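Local coordinates for Glyoxalase/bleomycin resistance protein/dioxygenase (Catenulispora acidiphila, PDB 4N04), which is of unknown specific function but adopts the fold shared by glyoxalases, bleomycin resistance proteins and extradiol-type dioxygenases, and may act as a dioxygenase, at residues L21-S26 / V99-P104; A10-G15 / A63-I68; R25-A30 / R82-A87; G15-A20 / L51-R56. The protein carries 1 engineered substitution. One frame throughout, in Å; residues are numbered along the deposited sequence.

Overall arrangement
From the N terminus, strand 8-14 leads through a short turn into helix 17-28, and all four contacts start from this unit. Contact 2 closes the loop from 10-15 to 63-68, joining the outermost strand of the first four-stranded sheet to that of the second. Contact 4, whose first segment shares G15 with it, closes a shorter loop within that one and sets the start of the helix on strand 49-55. Contact 1 closes the longest loop, from 21-26 to 99-104, and contact 3, sharing R25 and S26 with it, the one from 25-30 to 82-87. Both cross contacts 2 and 4 along the chain. The first helix touches strands of both sheets.

Contact 1. Residues L21-S26 / V99-P104; sequences LAWYRS and VTYLDP
W23 presents one broad face of its indole to the chain at D103 and P104, just where strand 97-102 ends. The fold is the paired beta-alpha-beta-beta-beta arrangement of the vicinal oxygen chelate superfamily, and here the helix of the first module meets the sheet of the second. With CG anti to the backbone N (chi1 -172°), the indole leaves the helix toward the strand end. D103 CA stands almost exactly above the six-membered ring, 3.6 Å from its centroid and only 4° off the normal. P104 CD lies over the five-membered ring of the same face, 3.8 Å from its centroid. Both are CH-pi contacts, and a broad indole suits the place because it can lie under D103 CA and P104 CD at once. Y101 comes from another direction: its CB is in the indole plane, at the edge, 3.7 Å from W23 CH2, while its phenol ring leads away from the helix.

Y24 lies next to W23 on the helix, and W23 CE3 sits over the centre of the Y24 ring. The tyrosine suits its buried place because it combines an apolar ring with one hydroxyl that can serve a buried acid. The D103 carboxylate stands nearly perpendicular to both aromatic planes. Its OD1 accepts the backbone N of S107 in the turn that follows, which helps fix the group's rotation, and its OD2 is turned to the helix. There Y24 OH donates to D103 OD2 over 2.6 Å, arriving on the anti side of the carboxylate and 18° out of its plane.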
loop_
_atom_site.group_PDB
_atom_site.type_symbol
_atom_site.label_atom_id
_atom_site.label_comp_id
_atom_site.label_asym_id
_atom_site.label_seq_id
_atom_site.Cartn_x
_atom_site.Cartn_y
_atom_site.Cartn_z
ATOM N N LEU A 21 2.756 6.863 7.696
ATOM C CA LEU A 21 4.031 6.173 7.626
ATOM C C LEU A 21 3.983 4.889 8.448
ATOM O O LEU A 21 4.439 3.837 7.990
ATOM C CB LEU A 21 5.153 7.086 8.116
ATOM C CG LEU A 21 6.556 6.493 8.263
ATOM C CD1 LEU A 21 7.034 5.862 6.968
ATOM C CD2 LEU A 21 7.516 7.593 8.702
ATOM N N ALA A 22 3.419 4.977 9.651
ATOM C CA ALA A 22 3.292 3.817 10.516
ATOM C C ALA A 22 2.485 2.728 9.813
ATOM O O ALA A 22 2.926 1.574 9.694
ATOM C CB ALA A 22 2.628 4.209 11.816
ATOM N N TRP A 23 1.306 3.113 9.328
ATOM C CA TRP A 23 0.397 2.183 8.677
ATOM C C TRP A 23 1.013 1.530 7.443
ATOM O O TRP A 23 0.986 0.309 7.314
ATOM C CB TRP A 23 -0.913 2.878 8.325
ATOM C CG TRP A 23 -1.959 1.938 7.833
ATOM C CD1 TRP A 23 -2.860 1.249 8.590
ATOM C CD2 TRP A 23 -2.217 1.576 6.471
ATOM N NE1 TRP A 23 -3.659 0.477 7.785
ATOM C CE2 TRP A 23 -3.290 0.664 6.479
ATOM C CE3 TRP A 23 -1.644 1.933 5.244
ATOM C CZ2 TRP A 23 -3.800 0.104 5.310
ATOM C CZ3 TRP A 23 -2.155 1.372 4.084
ATOM C CH2 TRP A 23 -3.217 0.467 4.129
ATOM N N TYR A 24 1.581 2.317 6.541
ATOM C CA TYR A 24 2.181 1.732 5.344
ATOM C C TYR A 24 3.365 0.824 5.680
ATOM O O TYR A 24 3.616 -0.168 4.991
ATOM C CB TYR A 24 2.571 2.817 4.326
ATOM C CG TYR A 24 1.386 3.344 3.536
ATOM C CD1 TYR A 24 1.017 2.762 2.324
ATOM C CD2 TYR A 24 0.626 4.399 4.016
ATOM C CE1 TYR A 24 -0.075 3.227 1.603
ATOM C CE2 TYR A 24 -0.451 4.870 3.328
ATOM C CZ TYR A 24 -0.811 4.284 2.111
ATOM O OH TYR A 24 -1.893 4.766 1.421
ATOM N N ARG A 25 4.085 1.165 6.744
ATOM C CA ARG A 25 5.183 0.331 7.224
ATOM C C ARG A 25 4.653 -1.052 7.606
ATOM O O ARG A 25 5.135 -2.079 7.106
ATOM C CB ARG A 25 5.870 0.981 8.426
ATOM C CG ARG A 25 7.377 0.795 8.445
ATOM C CD ARG A 25 7.919 0.786 9.870
ATOM N NE ARG A 25 7.478 1.947 10.636
ATOM C CZ ARG A 25 8.119 3.111 10.648
ATOM N NH1 ARG A 25 9.225 3.263 9.927
ATOM N NH2 ARG A 25 7.657 4.125 11.377
ATOM N N SER A 26 3.651 -1.068 8.483
ATOM C CA SER A 26 2.989 -2.310 8.868
ATOM C C SER A 26 2.503 -3.103 7.658
ATOM O O SER A 26 2.783 -4.292 7.536
ATOM C CB SER A 26 1.816 -2.020 9.799
ATOM O OG SER A 26 2.255 -1.397 10.998
ATOM N N VAL A 99 -7.816 -8.355 -2.364
ATOM C CA VAL A 99 -8.110 -7.843 -1.030
ATOM C C VAL A 99 -7.760 -6.370 -0.892
ATOM O O VAL A 99 -6.709 -5.910 -1.346
ATOM C CB VAL A 99 -7.540 -8.726 0.128
ATOM C CG1 VAL A 99 -6.956 -10.056 -0.406
ATOM C CG2 VAL A 99 -6.557 -7.964 0.967
ATOM N N THR A 100 -8.663 -5.628 -0.272
ATOM C CA THR A 100 -8.522 -4.190 -0.229
ATOM C C THR A 100 -8.228 -3.667 1.162
ATOM O O THR A 100 -8.922 -3.987 2.120
ATOM C CB THR A 100 -9.785 -3.506 -0.751
ATOM O OG1 THR A 100 -10.070 -3.988 -2.067
ATOM C CG2 THR A 100 -9.590 -1.994 -0.797
ATOM N N TYR A 101 -7.201 -2.835 1.260
ATOM C CA TYR A 101 -6.896 -2.162 2.509
ATOM C C TYR A 101 -7.306 -0.707 2.427
ATOM O O TYR A 101 -7.219 -0.087 1.364
ATOM C CB TYR A 101 -5.402 -2.256 2.805
ATOM C CG TYR A 101 -4.957 -3.652 3.132
ATOM C CD1 TYR A 101 -4.972 -4.117 4.446
ATOM C CD2 TYR A 101 -4.542 -4.523 2.131
ATOM C CE1 TYR A 101 -4.571 -5.415 4.756
ATOM C CE2 TYR A 101 -4.141 -5.825 2.434
ATOM C CZ TYR A 101 -4.157 -6.259 3.747
ATOM O OH TYR A 101 -3.755 -7.538 4.051
ATOM N N LEU A 102 -7.751 -0.162 3.550
ATOM C CA LEU A 102 -7.989 1.265 3.643
ATOM C C LEU A 102 -6.948 1.890 4.561
ATOM O O LEU A 102 -6.836 1.492 5.718
ATOM C CB LEU A 102 -9.393 1.533 4.174
ATOM C CG LEU A 102 -10.514 1.051 3.262
ATOM C CD1 LEU A 102 -11.862 1.239 3.916
ATOM C CD2 LEU A 102 -10.457 1.748 1.908
ATOM N N ASP A 103 -6.184 2.859 4.045
ATOM C CA ASP A 103 -5.188 3.580 4.856
ATOM C C ASP A 103 -5.895 4.512 5.847
ATOM O O ASP A 103 -7.115 4.680 5.754
ATOM C CB ASP A 103 -4.109 4.270 3.971
ATOM C CG ASP A 103 -4.553 5.612 3.360
ATOM O OD1 ASP A 103 -5.656 6.133 3.630
ATOM O OD2 ASP A 103 -3.743 6.175 2.593
ATOM N N PRO A 104 -5.155 5.097 6.807
ATOM C CA PRO A 104 -5.807 5.967 7.802
ATOM C C PRO A 104 -6.703 7.081 7.237
ATOM O O PRO A 104 -7.647 7.492 7.902
ATOM C CB PRO A 104 -4.619 6.549 8.569
ATOM C CG PRO A 104 -3.617 5.446 8.545
ATOM C CD PRO A 104 -3.753 4.823 7.174
#

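Contact 2. Residues A10-G15 / A63-I68; sequences AGVAVG and AMQTLI. Engineered in segment 63-68: M64 (natural residue Val).
The carboxamide of Q65 is the flat group of this contact: A10 CB lies over one of its faces, 3.5 Å from Q65 OE1, while G11 O lies at the NE2 edge, near the amide plane. Q65 NE2 donates to G11 O over 2.8 Å, but the N-H...O angle of 127° makes this a weak bond. The side chain folds at chi2 (-68°), which bends the amide round to the facing strand. A glutamine suits the position because its apolar CG can pack while its far end offers an N-H to a backbone carbonyl. Strands 8-14 and 64-69 are the first strands of the two beta-alpha-beta-beta-beta modules, each outermost in its own sheet, and here they meet at the seam between the sheets. Their axes approach to 7.8 Å and cross at 139°, well off antiparallel; at this spacing and angle no backbone ladder forms, and side chains bridge the gap. V12 CG1 touches A63 CB at 3.9 Å, and V12 CG2 slides past Q65 CG at 4.1 Å, the two side chains running in opposite directions. A10 is small enough to sit on the amide face, and A63 to meet the valine methyls; V12 also packs on Y24 of helix 17-28.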
loop_
_atom_site.group_PDB
_atom_site.type_symbol
_atom_site.label_atom_id
_atom_site.label_comp_id
_atom_site.label_asym_id
_atom_site.label_seq_id
_atom_site.Cartn_x
_atom_site.Cartn_y
_atom_site.Cartn_z
ATOM N N ALA A 10 4.011 5.267 -7.842
ATOM C CA ALA A 10 2.595 5.378 -7.515
ATOM C C ALA A 10 2.444 6.178 -6.222
ATOM O O ALA A 10 2.940 5.757 -5.174
ATOM C CB ALA A 10 1.957 3.991 -7.381
ATOM N N GLY A 11 1.774 7.329 -6.298
ATOM C CA GLY A 11 1.661 8.224 -5.155
ATOM C C GLY A 11 0.360 8.179 -4.361
ATOM O O GLY A 11 -0.715 7.883 -4.886
ATOM N N VAL A 12 0.456 8.476 -3.073
ATOM C CA VAL A 12 -0.717 8.567 -2.224
ATOM C C VAL A 12 -0.614 9.835 -1.396
ATOM O O VAL A 12 0.346 10.026 -0.666
ATOM C CB VAL A 12 -0.842 7.349 -1.269
ATOM C CG1 VAL A 12 -2.062 7.508 -0.373
ATOM C CG2 VAL A 12 -0.916 6.029 -2.059
ATOM N N ALA A 13 -1.588 10.723 -1.516
ATOM C CA ALA A 13 -1.620 11.880 -0.639
ATOM C C ALA A 13 -2.163 11.464 0.729
ATOM O O ALA A 13 -3.183 10.762 0.814
ATOM C CB ALA A 13 -2.481 12.990 -1.246
ATOM N N VAL A 14 -1.504 11.901 1.798
ATOM C CA VAL A 14 -1.991 11.601 3.145
ATOM C C VAL A 14 -2.229 12.850 4.020
ATOM O O VAL A 14 -1.741 13.947 3.719
ATOM C CB VAL A 14 -1.058 10.607 3.884
ATOM C CG1 VAL A 14 -0.788 9.368 3.011
ATOM C CG2 VAL A 14 0.239 11.291 4.281
ATOM N N GLY A 15 -2.997 12.658 5.089
ATOM C CA GLY A 15 -3.268 13.717 6.050
ATOM C C GLY A 15 -2.160 13.855 7.083
ATOM O O GLY A 15 -1.263 14.673 6.932
ATOM N N ALA A 63 -6.917 8.021 -3.009
ATOM C CA ALA A 63 -5.998 7.367 -3.928
ATOM C C ALA A 63 -6.443 5.934 -4.155
ATOM O O ALA A 63 -7.169 5.359 -3.343
ATOM C CB ALA A 63 -4.556 7.423 -3.398
HETATM N N MSE A 64 -6.036 5.363 -5.274
HETATM C CA MSE A 64 -6.251 3.942 -5.464
HETATM C C MSE A 64 -5.088 3.304 -6.186
HETATM O O MSE A 64 -4.740 3.704 -7.287
HETATM C CB MSE A 64 -7.580 3.657 -6.160
HETATM C CG MSE A 64 -7.891 4.524 -7.338
HETATM SE SE MSE A 64 -9.818 4.395 -7.571
HETATM C CE MSE A 64 -10.322 5.134 -5.828
ATOM N N GLN A 65 -4.469 2.330 -5.527
ATOM C CA GLN A 65 -3.329 1.624 -6.086
ATOM C C GLN A 65 -3.578 0.125 -5.993
ATOM O O GLN A 65 -4.129 -0.359 -5.006
ATOM C CB GLN A 65 -2.048 2.016 -5.338
ATOM C CG GLN A 65 -1.857 3.524 -5.128
ATOM C CD GLN A 65 -1.597 4.296 -6.423
ATOM O OE1 GLN A 65 -1.536 3.721 -7.499
ATOM N NE2 GLN A 65 -1.438 5.605 -6.315
ATOM N N THR A 66 -3.196 -0.615 -7.024
ATOM C CA THR A 66 -3.352 -2.063 -6.981
ATOM C C THR A 66 -2.029 -2.772 -7.222
ATOM O O THR A 66 -1.309 -2.450 -8.167
ATOM C CB THR A 66 -4.410 -2.559 -7.986
ATOM O OG1 THR A 66 -5.650 -1.904 -7.712
ATOM C CG2 THR A 66 -4.611 -4.045 -7.857
ATOM N N LEU A 67 -1.696 -3.723 -6.353
ATOM C CA LEU A 67 -0.500 -4.524 -6.579
ATOM C C LEU A 67 -0.894 -5.976 -6.773
ATOM O O LEU A 67 -1.579 -6.571 -5.944
ATOM C CB LEU A 67 0.524 -4.408 -5.443
ATOM C CG LEU A 67 0.673 -3.180 -4.543
ATOM C CD1 LEU A 67 1.985 -3.246 -3.769
ATOM C CD2 LEU A 67 0.593 -1.911 -5.315
ATOM N N ILE A 68 -0.466 -6.535 -7.890
ATOM C CA ILE A 68 -0.714 -7.933 -8.168
ATOM C C ILE A 68 0.556 -8.640 -7.769
ATOM O O ILE A 68 1.620 -8.343 -8.307
ATOM C CB ILE A 68 -1.017 -8.158 -9.658
ATOM C CG1 ILE A 68 -2.243 -7.330 -10.077
ATOM C CG2 ILE A 68 -1.208 -9.626 -9.933
ATOM C CD1 ILE A 68 -3.429 -7.524 -9.189
#

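Contact 3. Residues R25-A30 / R82-A87; sequences RSLLGA and RGVEAA
Two helix ends meet here: R82, the first residue beyond helix 72-81, lays its guanidinium against the carbonyl end of helix 17-28. R82's own helix closes in a Schellman motif whose C-prime residue is G83, with V84 N bonded to A79 O and G83 N to S80 O. The arginine chain bends at chi3 (-70°), bringing its flat head to the last turn of the other helix. R82 NE donates to S26 O over 2.6 Å, in the carbonyl plane and on a lone pair, with a nearly straight N-H...O angle of 164°. R82 NH2 reaches L27 O at 3.3 Å; it comes from above that carbonyl plane, although the oxygen itself lies in the guanidinium plane. A weak second bond joins NH2 to S26 O, so this oxygen is held by two nitrogens. Arginine suits the place because its planar fork of N-H groups can serve two successive carbonyls, and its positive charge would be favoured by the negative end of the helix dipole. G29, which leaves the helix with positive phi, puts its CA over one guanidinium face, 3.3 Å from R82 CZ; lacking a side chain, it allows this closeness.

V84 packs against the flank of the helix: its CG1 meets S26 CB at 3.6 Å and its CG2 meets L27 CA at 3.8 Å. L27 turns away from the loop at CB, which still touches V84 CG2, and its side chain also packs on Y101 of strand 97-102 and on I109 and F111 of strand 108-113.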
loop_
_atom_site.group_PDB
_atom_site.type_symbol
_atom_site.label_atom_id
_atom_site.label_comp_id
_atom_site.label_asym_id
_atom_site.label_seq_id
_atom_site.Cartn_x
_atom_site.Cartn_y
_atom_site.Cartn_z
ATOM N N ARG A 25 4.085 1.165 6.744
ATOM C CA ARG A 25 5.183 0.331 7.224
ATOM C C ARG A 25 4.653 -1.052 7.606
ATOM O O ARG A 25 5.135 -2.079 7.106
ATOM C CB ARG A 25 5.870 0.981 8.426
ATOM C CG ARG A 25 7.377 0.795 8.445
ATOM C CD ARG A 25 7.919 0.786 9.870
ATOM N NE ARG A 25 7.478 1.947 10.636
ATOM C CZ ARG A 25 8.119 3.111 10.648
ATOM N NH1 ARG A 25 9.225 3.263 9.927
ATOM N NH2 ARG A 25 7.657 4.125 11.377
ATOM N N SER A 26 3.651 -1.068 8.483
ATOM C CA SER A 26 2.989 -2.310 8.868
ATOM C C SER A 26 2.503 -3.103 7.658
ATOM O O SER A 26 2.783 -4.292 7.536
ATOM C CB SER A 26 1.816 -2.020 9.799
ATOM O OG SER A 26 2.255 -1.397 10.998
ATOM N N LEU A 27 1.785 -2.442 6.760
ATOM C CA LEU A 27 1.197 -3.125 5.627
ATOM C C LEU A 27 2.273 -3.773 4.763
ATOM O O LEU A 27 2.199 -4.964 4.448
ATOM C CB LEU A 27 0.339 -2.158 4.790
ATOM C CG LEU A 27 -0.162 -2.691 3.446
ATOM C CD1 LEU A 27 -1.278 -3.707 3.664
ATOM C CD2 LEU A 27 -0.630 -1.573 2.544
ATOM N N LEU A 28 3.274 -2.989 4.377
ATOM C CA LEU A 28 4.284 -3.479 3.446
ATOM C C LEU A 28 5.352 -4.340 4.159
ATOM O O LEU A 28 6.044 -5.140 3.525
ATOM C CB LEU A 28 4.929 -2.308 2.696
ATOM C CG LEU A 28 4.043 -1.357 1.880
ATOM C CD1 LEU A 28 4.801 -0.059 1.563
ATOM C CD2 LEU A 28 3.543 -2.006 0.598
ATOM N N GLY A 29 5.474 -4.185 5.474
ATOM C CA GLY A 29 6.465 -4.931 6.223
ATOM C C GLY A 29 7.888 -4.560 5.846
ATOM O O GLY A 29 8.798 -5.390 5.857
ATOM N N ALA A 30 8.077 -3.298 5.493
ATOM C CA ALA A 30 9.401 -2.789 5.196
ATOM C C ALA A 30 9.440 -1.331 5.569
ATOM O O ALA A 30 8.406 -0.690 5.730
ATOM C CB ALA A 30 9.742 -2.972 3.732
ATOM N N ARG A 82 1.407 -7.700 11.932
ATOM C CA ARG A 82 1.899 -6.357 12.215
ATOM C C ARG A 82 0.731 -5.413 12.436
ATOM O O ARG A 82 0.888 -4.194 12.439
ATOM C CB ARG A 82 2.820 -5.860 11.102
ATOM C CG ARG A 82 3.958 -6.812 10.813
ATOM C CD ARG A 82 4.923 -6.255 9.797
ATOM N NE ARG A 82 4.334 -6.199 8.464
ATOM C CZ ARG A 82 4.397 -7.182 7.571
ATOM N NH1 ARG A 82 5.027 -8.311 7.866
ATOM N NH2 ARG A 82 3.833 -7.033 6.379
ATOM N N GLY A 83 -0.450 -6.000 12.598
ATOM C CA GLY A 83 -1.601 -5.281 13.104
ATOM C C GLY A 83 -2.530 -4.588 12.125
ATOM O O GLY A 83 -3.373 -3.808 12.562
ATOM N N VAL A 84 -2.400 -4.853 10.824
ATOM C CA VAL A 84 -3.336 -4.269 9.854
ATOM C C VAL A 84 -4.167 -5.314 9.099
ATOM O O VAL A 84 -3.635 -6.267 8.522
ATOM C CB VAL A 84 -2.661 -3.247 8.876
ATOM C CG1 VAL A 84 -1.819 -2.244 9.646
ATOM C CG2 VAL A 84 -1.819 -3.937 7.815
ATOM N N GLU A 85 -5.486 -5.135 9.127
ATOM C CA GLU A 85 -6.399 -6.074 8.475
ATOM C C GLU A 85 -7.008 -5.471 7.216
ATOM O O GLU A 85 -7.084 -4.253 7.076
ATOM C CB GLU A 85 -7.511 -6.503 9.436
ATOM C CG GLU A 85 -7.008 -7.195 10.691
ATOM C CD GLU A 85 -6.362 -8.540 10.397
ATOM O OE1 GLU A 85 -6.972 -9.338 9.647
ATOM O OE2 GLU A 85 -5.246 -8.796 10.907
ATOM N N ALA A 86 -7.433 -6.329 6.298
ATOM C CA ALA A 86 -8.069 -5.866 5.077
ATOM C C ALA A 86 -9.458 -5.300 5.357
ATOM O O ALA A 86 -10.134 -5.728 6.286
ATOM C CB ALA A 86 -8.151 -6.993 4.056
ATOM N N ALA A 87 -9.868 -4.328 4.552
ATOM C CA ALA A 87 -11.219 -3.809 4.602
ATOM C C ALA A 87 -12.204 -4.807 3.964
ATOM O O ALA A 87 -13.310 -5.021 4.464
ATOM C CB ALA A 87 -11.279 -2.476 3.885
#

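Contact 4. Residues G15-A20 / L51-R56; sequences GDFGAA and LYIVER
This is a helix N-terminus held on a strand end, within the first beta-alpha-beta-beta-beta module: the opening turn of helix 17-28 meets the last residues of strand 49-55. E55 is the polar link. Fully extended from chi1 (-170°) through chi2, its chain carries the carboxylate across to the helix start. There E55 OE2 accepts from F17 N at 3.1 Å, met from above the carboxylate plane at an N-H...O angle of 137°. An acid suits this place, where the first-turn N-H groups point back along the axis without intrahelical acceptors, at the positive end of the helix dipole. D16, the N-cap, also faces these amides, D16 OD2 taking a weak bond from A19 N at 3.0 Å. D16 OD1 and E55 OE2 stay 4.9 Å apart, and the helix end probably eases the repulsion between them.

Deeper in, F17 and I53 cross at about a right angle, with F17 CE1 4.0 Å from I53 CG1. A20 is small enough to let I53 CD1 come within 4.2 Å of A20 CB. Around this apolar patch, A41 of strand 40-46 touches F17, V14 touches both A20 and I53, and strand 8-14 pairs with strand 49-55 beneath the helix.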
loop_
_atom_site.group_PDB
_atom_site.type_symbol
_atom_site.label_atom_id
_atom_site.label_comp_id
_atom_site.label_asym_id
_atom_site.label_seq_id
_atom_site.Cartn_x
_atom_site.Cartn_y
_atom_site.Cartn_z
ATOM N N GLY A 15 -2.997 12.658 5.089
ATOM C CA GLY A 15 -3.268 13.717 6.050
ATOM C C GLY A 15 -2.160 13.855 7.083
ATOM O O GLY A 15 -1.263 14.673 6.932
ATOM N N ASP A 16 -2.195 13.080 8.175
ATOM C CA ASP A 16 -1.091 13.043 9.128
ATOM C C ASP A 16 0.007 12.119 8.620
ATOM O O ASP A 16 -0.222 10.925 8.441
ATOM C CB ASP A 16 -1.576 12.594 10.508
ATOM C CG ASP A 16 -0.438 12.118 11.409
ATOM O OD1 ASP A 16 0.714 12.604 11.296
ATOM O OD2 ASP A 16 -0.698 11.241 12.250
ATOM N N PHE A 17 1.202 12.664 8.409
ATOM C CA PHE A 17 2.290 11.862 7.868
ATOM C C PHE A 17 2.676 10.694 8.785
ATOM O O PHE A 17 2.777 9.553 8.328
ATOM C CB PHE A 17 3.499 12.729 7.550
ATOM C CG PHE A 17 4.643 11.967 6.952
ATOM C CD1 PHE A 17 4.652 11.645 5.605
ATOM C CD2 PHE A 17 5.715 11.569 7.735
ATOM C CE1 PHE A 17 5.716 10.944 5.046
ATOM C CE2 PHE A 17 6.781 10.870 7.181
ATOM C CZ PHE A 17 6.779 10.558 5.833
ATOM N N GLY A 18 2.873 10.973 10.071
ATOM C CA GLY A 18 3.229 9.941 11.030
ATOM C C GLY A 18 2.302 8.735 11.070
ATOM O O GLY A 18 2.763 7.591 11.064
ATOM N N ALA A 19 0.992 8.977 11.104
ATOM C CA ALA A 19 0.025 7.876 11.102
ATOM C C ALA A 19 0.152 7.064 9.819
ATOM O O ALA A 19 0.145 5.831 9.837
ATOM C CB ALA A 19 -1.383 8.393 11.256
ATOM N N ALA A 20 0.288 7.767 8.705
ATOM C CA ALA A 20 0.357 7.114 7.405
ATOM C C ALA A 20 1.638 6.288 7.270
ATOM O O ALA A 20 1.612 5.153 6.780
ATOM C CB ALA A 20 0.239 8.145 6.271
ATOM N N LEU A 51 6.276 2.970 -4.466
ATOM C CA LEU A 51 5.101 3.577 -3.875
ATOM C C LEU A 51 5.580 4.697 -2.974
ATOM O O LEU A 51 6.532 4.513 -2.209
ATOM C CB LEU A 51 4.346 2.542 -3.043
ATOM C CG LEU A 51 3.216 3.049 -2.139
ATOM C CD1 LEU A 51 2.030 3.516 -2.971
ATOM C CD2 LEU A 51 2.787 1.972 -1.141
ATOM N N TYR A 52 4.942 5.860 -3.057
ATOM C CA TYR A 52 5.273 6.938 -2.136
ATOM C C TYR A 52 4.068 7.622 -1.494
ATOM O O TYR A 52 3.007 7.749 -2.105
ATOM C CB TYR A 52 6.210 7.967 -2.785
ATOM C CG TYR A 52 5.572 8.867 -3.816
ATOM C CD1 TYR A 52 5.117 10.138 -3.472
ATOM C CD2 TYR A 52 5.437 8.459 -5.138
ATOM C CE1 TYR A 52 4.537 10.977 -4.420
ATOM C CE2 TYR A 52 4.867 9.293 -6.095
ATOM C CZ TYR A 52 4.415 10.546 -5.733
ATOM O OH TYR A 52 3.837 11.367 -6.681
ATOM N N ILE A 53 4.246 8.049 -0.249
ATOM C CA ILE A 53 3.258 8.864 0.440
ATOM C C ILE A 53 3.807 10.272 0.652
ATOM O O ILE A 53 5.006 10.469 0.857
ATOM C CB ILE A 53 2.863 8.251 1.794
ATOM C CG1 ILE A 53 4.085 8.187 2.719
ATOM C CG2 ILE A 53 2.277 6.867 1.597
ATOM C CD1 ILE A 53 3.795 7.614 4.098
ATOM N N VAL A 54 2.930 11.262 0.594
ATOM C CA VAL A 54 3.342 12.635 0.834
ATOM C C VAL A 54 2.219 13.329 1.581
ATOM O O VAL A 54 1.053 13.041 1.346
ATOM C CB VAL A 54 3.645 13.374 -0.488
ATOM C CG1 VAL A 54 2.486 13.236 -1.456
ATOM C CG2 VAL A 54 3.972 14.849 -0.227
ATOM N N GLU A 55 2.558 14.222 2.501
ATOM C CA GLU A 55 1.533 14.954 3.219
ATOM C C GLU A 55 0.930 16.050 2.324
ATOM O O GLU A 55 1.556 17.069 2.070
ATOM C CB GLU A 55 2.106 15.524 4.515
ATOM C CG GLU A 55 1.059 16.094 5.459
ATOM C CD GLU A 55 1.595 16.396 6.862
ATOM O OE1 GLU A 55 1.472 17.558 7.295
ATOM O OE2 GLU A 55 2.120 15.482 7.542
ATOM N N ARG A 56 -0.267 15.800 1.799
ATOM C CA ARG A 56 -1.044 16.817 1.090
ATOM C C ARG A 56 -2.482 16.589 1.523
ATOM O O ARG A 56 -3.247 15.907 0.829
ATOM C CB ARG A 56 -0.938 16.682 -0.441
ATOM C CG ARG A 56 0.430 16.297 -0.964
ATOM C CD ARG A 56 1.041 17.366 -1.841
ATOM N NE ARG A 56 0.482 17.440 -3.195
ATOM C CZ ARG A 56 -0.224 18.474 -3.641
ATOM N NH1 ARG A 56 -0.691 18.496 -4.879
ATOM N NH2 ARG A 56 -0.462 19.498 -2.832
#